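Local coordinates for probable cell division protein WhiA (Thermotoga maritima, PDB 3HYI) that is probably involved in cell division and chromosome segregation, and joins a degenerate homing-endonuclease domain to a DNA-binding helix-turn-helix domain, at residues T8-E11 with E12-E16; A109-V112 with S113-G117. One frame throughout, in Å; residues are numbered along the deposited sequence.

Contact 1 of 2, residues T8-E11 with E12-E16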
loop_
_atom_site.group_PDB
_atom_site.type_symbol
_atom_site.label_atom_id
_atom_site.label_comp_id
_atom_site.label_asym_id
_atom_site.label_seq_id
_atom_site.Cartn_x
_atom_site.Cartn_y
_atom_site.Cartn_z
ATOM N N THR A 8 1.313 -16.836 -1.840
ATOM C CA THR A 8 0.794 -15.508 -1.537
ATOM C C THR A 8 1.591 -14.912 -0.386
ATOM O O THR A 8 2.109 -15.627 0.473
ATOM C CB THR A 8 -0.717 -15.488 -1.187
ATOM O OG1 THR A 8 -0.926 -15.974 0.146
ATOM C CG2 THR A 8 -1.537 -16.302 -2.185
ATOM N N PHE A 9 1.686 -13.591 -0.399
ATOM C CA PHE A 9 2.396 -12.842 0.622
ATOM C C PHE A 9 1.831 -13.125 2.012
ATOM O O PHE A 9 2.569 -13.213 2.996
ATOM C CB PHE A 9 2.263 -11.357 0.314
ATOM C CG PHE A 9 3.070 -10.487 1.206
ATOM C CD1 PHE A 9 4.390 -10.204 0.898
ATOM C CD2 PHE A 9 2.515 -9.944 2.352
ATOM C CE1 PHE A 9 5.146 -9.397 1.719
ATOM C CE2 PHE A 9 3.263 -9.134 3.176
ATOM C CZ PHE A 9 4.581 -8.860 2.863
ATOM N N SER A 10 0.510 -13.252 2.067
ATOM C CA SER A 10 -0.219 -13.509 3.301
ATOM C C SER A 10 0.167 -14.841 3.936
ATOM O O SER A 10 0.418 -14.907 5.137
ATOM C CB SER A 10 -1.724 -13.503 3.020
ATOM O OG SER A 10 -2.466 -13.353 4.216
ATOM N N GLU A 11 0.200 -15.900 3.128
ATOM C CA GLU A 11 0.579 -17.227 3.618
ATOM C C GLU A 11 2.039 -17.261 4.073
ATOM O O GLU A 11 2.373 -17.977 5.012
ATOM C CB GLU A 11 0.325 -18.295 2.547
ATOM C CG GLU A 11 0.560 -19.757 2.995
ATOM C CD GLU A 11 -0.401 -20.247 4.075
ATOM O OE1 GLU A 11 -1.366 -19.529 4.420
ATOM O OE2 GLU A 11 -0.190 -21.371 4.578
ATOM N N GLU A 12 2.898 -16.485 3.412
ATOM C CA GLU A 12 4.301 -16.358 3.824
ATOM C C GLU A 12 4.439 -15.757 5.226
ATOM O O GLU A 12 5.290 -16.185 6.007
ATOM C CB GLU A 12 5.091 -15.521 2.816
ATOM C CG GLU A 12 5.446 -16.267 1.549
ATOM C CD GLU A 12 6.280 -15.428 0.603
ATOM O OE1 GLU A 12 7.402 -15.855 0.270
ATOM O OE2 GLU A 12 5.821 -14.336 0.202
ATOM N N ILE A 13 3.607 -14.764 5.529
ATOM C CA ILE A 13 3.519 -14.209 6.881
ATOM C C ILE A 13 3.045 -15.272 7.868
ATOM O O ILE A 13 3.619 -15.427 8.942
ATOM C CB ILE A 13 2.556 -12.999 6.933
ATOM C CG1 ILE A 13 3.156 -11.806 6.190
ATOM C CG2 ILE A 13 2.248 -12.599 8.375
ATOM C CD1 ILE A 13 2.111 -10.910 5.597
ATOM N N LYS A 14 2.002 -16.007 7.496
ATOM C CA LYS A 14 1.431 -17.034 8.371
ATOM C C LYS A 14 2.385 -18.204 8.646
ATOM O O LYS A 14 2.328 -18.806 9.717
ATOM C CB LYS A 14 0.097 -17.535 7.807
ATOM C CG LYS A 14 -0.994 -16.488 7.899
ATOM C CD LYS A 14 -2.328 -16.981 7.391
ATOM C CE LYS A 14 -3.367 -15.874 7.473
ATOM N NZ LYS A 14 -4.748 -16.368 7.265
ATOM N N GLU A 15 3.261 -18.513 7.690
ATOM C CA GLU A 15 4.293 -19.538 7.887
ATOM C C GLU A 15 5.283 -19.183 9.000
ATOM O O GLU A 15 5.769 -20.068 9.701
ATOM C CB GLU A 15 5.059 -19.789 6.585
ATOM C CG GLU A 15 4.278 -20.596 5.556
ATOM C CD GLU A 15 4.983 -20.685 4.222
ATOM O OE1 GLU A 15 5.795 -19.787 3.904
ATOM O OE2 GLU A 15 4.721 -21.657 3.482
ATOM N N GLU A 16 5.585 -17.894 9.156
ATOM C CA GLU A 16 6.459 -17.428 10.241
ATOM C C GLU A 16 5.862 -17.673 11.629
ATOM O O GLU A 16 6.593 -17.750 12.616
ATOM C CB GLU A 16 6.769 -15.930 10.098
ATOM C CG GLU A 16 7.776 -15.589 9.011
ATOM C CD GLU A 16 8.395 -14.206 9.187
ATOM O OE1 GLU A 16 8.735 -13.832 10.330
ATOM O OE2 GLU A 16 8.557 -13.495 8.175
HETATM O O HOH W 1 -4.164 -15.500 4.309
HETATM O O HOH W 2 2.085 -22.718 4.117
#

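Contact 2 of 2, residues A109-V112 with S113-G117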
loop_
_atom_site.group_PDB
_atom_site.type_symbol
_atom_site.label_atom_id
_atom_site.label_comp_id
_atom_site.label_asym_id
_atom_site.label_seq_id
_atom_site.Cartn_x
_atom_site.Cartn_y
_atom_site.Cartn_z
ATOM N N ALA A 109 -0.681 -9.962 26.983
ATOM C CA ALA A 109 -0.145 -11.264 26.586
ATOM C C ALA A 109 -1.260 -12.163 26.039
ATOM O O ALA A 109 -1.123 -12.749 24.967
ATOM C CB ALA A 109 0.555 -11.932 27.761
ATOM N N LEU A 110 -2.364 -12.255 26.772
ATOM C CA LEU A 110 -3.522 -13.034 26.323
ATOM C C LEU A 110 -4.095 -12.472 25.023
ATOM O O LEU A 110 -4.455 -13.225 24.119
ATOM C CB LEU A 110 -4.616 -13.057 27.396
ATOM C CG LEU A 110 -4.251 -13.712 28.732
ATOM C CD1 LEU A 110 -5.358 -13.486 29.762
ATOM C CD2 LEU A 110 -3.983 -15.204 28.550
ATOM N N PHE A 111 -4.167 -11.147 24.935
ATOM C CA PHE A 111 -4.727 -10.483 23.760
ATOM C C PHE A 111 -3.889 -10.690 22.495
ATOM O O PHE A 111 -4.440 -10.871 21.409
ATOM C CB PHE A 111 -4.913 -8.991 24.028
ATOM C CG PHE A 111 -5.489 -8.238 22.866
ATOM C CD1 PHE A 111 -6.776 -8.511 22.423
ATOM C CD2 PHE A 111 -4.746 -7.267 22.211
ATOM C CE1 PHE A 111 -7.318 -7.825 21.348
ATOM C CE2 PHE A 111 -5.280 -6.574 21.137
ATOM C CZ PHE A 111 -6.568 -6.855 20.704
ATOM N N VAL A 112 -2.567 -10.667 22.636
ATOM C CA VAL A 112 -1.675 -10.882 21.495
ATOM C C VAL A 112 -1.831 -12.288 20.920
ATOM O O VAL A 112 -1.827 -12.471 19.707
ATOM C CB VAL A 112 -0.205 -10.628 21.874
ATOM C CG1 VAL A 112 0.732 -11.160 20.805
ATOM C CG2 VAL A 112 0.021 -9.146 22.085
ATOM N N SER A 113 -1.979 -13.271 21.803
ATOM C CA SER A 113 -2.199 -14.653 21.396
ATOM C C SER A 113 -3.559 -14.833 20.722
ATOM O O SER A 113 -3.673 -15.558 19.737
ATOM C CB SER A 113 -2.085 -15.581 22.605
ATOM O OG SER A 113 -0.761 -15.584 23.110
ATOM N N PHE A 114 -4.580 -14.170 21.262
ATOM C CA PHE A 114 -5.916 -14.151 20.665
ATOM C C PHE A 114 -5.874 -13.542 19.265
ATOM O O PHE A 114 -6.477 -14.078 18.335
ATOM C CB PHE A 114 -6.875 -13.366 21.567
ATOM C CG PHE A 114 -8.300 -13.327 21.076
ATOM C CD1 PHE A 114 -9.083 -14.476 21.072
ATOM C CD2 PHE A 114 -8.868 -12.131 20.653
ATOM C CE1 PHE A 114 -10.403 -14.437 20.634
ATOM C CE2 PHE A 114 -10.186 -12.086 20.216
ATOM C CZ PHE A 114 -10.954 -13.245 20.208
ATOM N N LEU A 115 -5.156 -12.430 19.124
ATOM C CA LEU A 115 -4.970 -11.780 17.821
ATOM C C LEU A 115 -4.288 -12.697 16.811
ATOM O O LEU A 115 -4.682 -12.736 15.644
ATOM C CB LEU A 115 -4.141 -10.497 17.957
ATOM C CG LEU A 115 -4.856 -9.230 18.419
ATOM C CD1 LEU A 115 -3.842 -8.102 18.517
ATOM C CD2 LEU A 115 -5.992 -8.857 17.474
ATOM N N ARG A 116 -3.257 -13.411 17.258
ATOM C CA ARG A 116 -2.541 -14.352 16.401
ATOM C C ARG A 116 -3.484 -15.441 15.885
ATOM O O ARG A 116 -3.459 -15.780 14.705
ATOM C CB ARG A 116 -1.357 -14.974 17.149
ATOM C CG ARG A 116 -0.506 -15.901 16.291
ATOM C CD ARG A 116 0.875 -16.133 16.887
ATOM N NE ARG A 116 0.801 -16.624 18.260
ATOM C CZ ARG A 116 1.132 -15.941 19.355
ATOM N NH1 ARG A 116 1.605 -14.700 19.296
ATOM N NH2 ARG A 116 0.992 -16.521 20.538
ATOM N N GLY A 117 -4.316 -15.978 16.775
ATOM C CA GLY A 117 -5.325 -16.962 16.399
ATOM C C GLY A 117 -6.346 -16.416 15.416
ATOM O O GLY A 117 -6.667 -17.070 14.424
HETATM O O HOH W 3 1.023 -13.892 24.244
#

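Contact 1 of 2, residues T8-E11 with E12-E16
Ile13 reaches back one turn to the aromatic ring of Phe9, where its CD1 comes to 3.2 Å from Phe9 CE2, a close apolar touch made at a slant to the ring. A chi1 of -174° sets the Phe9 ring beside its own carbonyl carbon, where CD2 and CE2 meet Ile13 CD1, and the pair faces Met125 of strand 123-125 and Lys190 of helix 189-201. On another side of the helix, one water bridges two polar ends, 2.7 Å from Ser10 OG and 3.1 Å from Lys14 NZ, accepting from the ammonium. That ammonium also donates to the carbonyls of Leu120 and Gly123 and makes a cation-pi contact with Phe119, while Ser10 OG is hydrogen-bonded to Met125 N. A second water donates to both Glu11 OE2 and Glu15 OE2; Glu11 is held further by Ser55 OG. At the start of the helix, Thr8 is the N-cap: its OG1 accepts from Glu11 N at 3.2 Å, with a nearly straight N-H...O angle of 165°. Chemically, the shared water, the Arg7 salt bridge to Glu15 OE2 and the Ala57 N-H bonded to Glu11 OE2 together probably ease the repulsion between these two carboxylates.

Contact 2 of 2, residues A109-V112 with S113-G117
Ala109 O is gripped by two donors: a water at 2.5 Å, and Ser113 N, one turn on, which adds a weak bond at 3.3 Å. The same water accepts from Ser113 OG at 2.7 Å, so the hydroxyl is tied to the carbonyl through a bridge. Two residues further on, Leu115 N donates to Phe111 O at 2.9 Å, and the side chains of these two residues repeat the pairing in apolar form. Leu115 CG sits over one face of the Phe111 ring, shifted toward its rim, in a CH-pi contact 3.9 Å from the centroid. Its CD1 branch reaches Phe111 CE2 at 3.4 Å. Leu115 can cover the ring because its CG lies opposite its own carbonyl carbon (chi1 -81°), directed back along the helix. With an alanine in place of Phe111, Leu115 is likely to lose the ring its CG and CD1 lie on, and a gap would open beside Ser150 and Phe105. Farther round, Arg116 bends at its third torsion (55°) and brings NH1 to 3.9 Å from Val112 CG1; its guanidinium is fixed by Glu31 and the carbonyl of Ile185. Helix 108-122 packs between helices 141-155 and 25-39; like 25-39, it leads straight into the first strand of a four-stranded antiparallel sheet, consistent with the paired LAGLIDADG helices of a degenerate homing-endonuclease fold.

Each contact pairs residues four apart within its own helix, yet they serve different places in the degenerate LAGLIDADG domain. Contact 1 comes first, in helix 9-16 near the start of the modelled chain; contact 2 follows in helix 108-122, and their centres lie about 18 Å apart. The nearest atoms are about 7 Å from one another, so the two do not touch. What joins them is the far end of helix 108-122 and strand 123-125 directly after it, against which side chains of helix 9-16 rest. The N-terminal helix is thereby fastened to the same element whose earlier turns, in contact 2, pack among helices 25-39 and 141-155, linking the two halves of the domain.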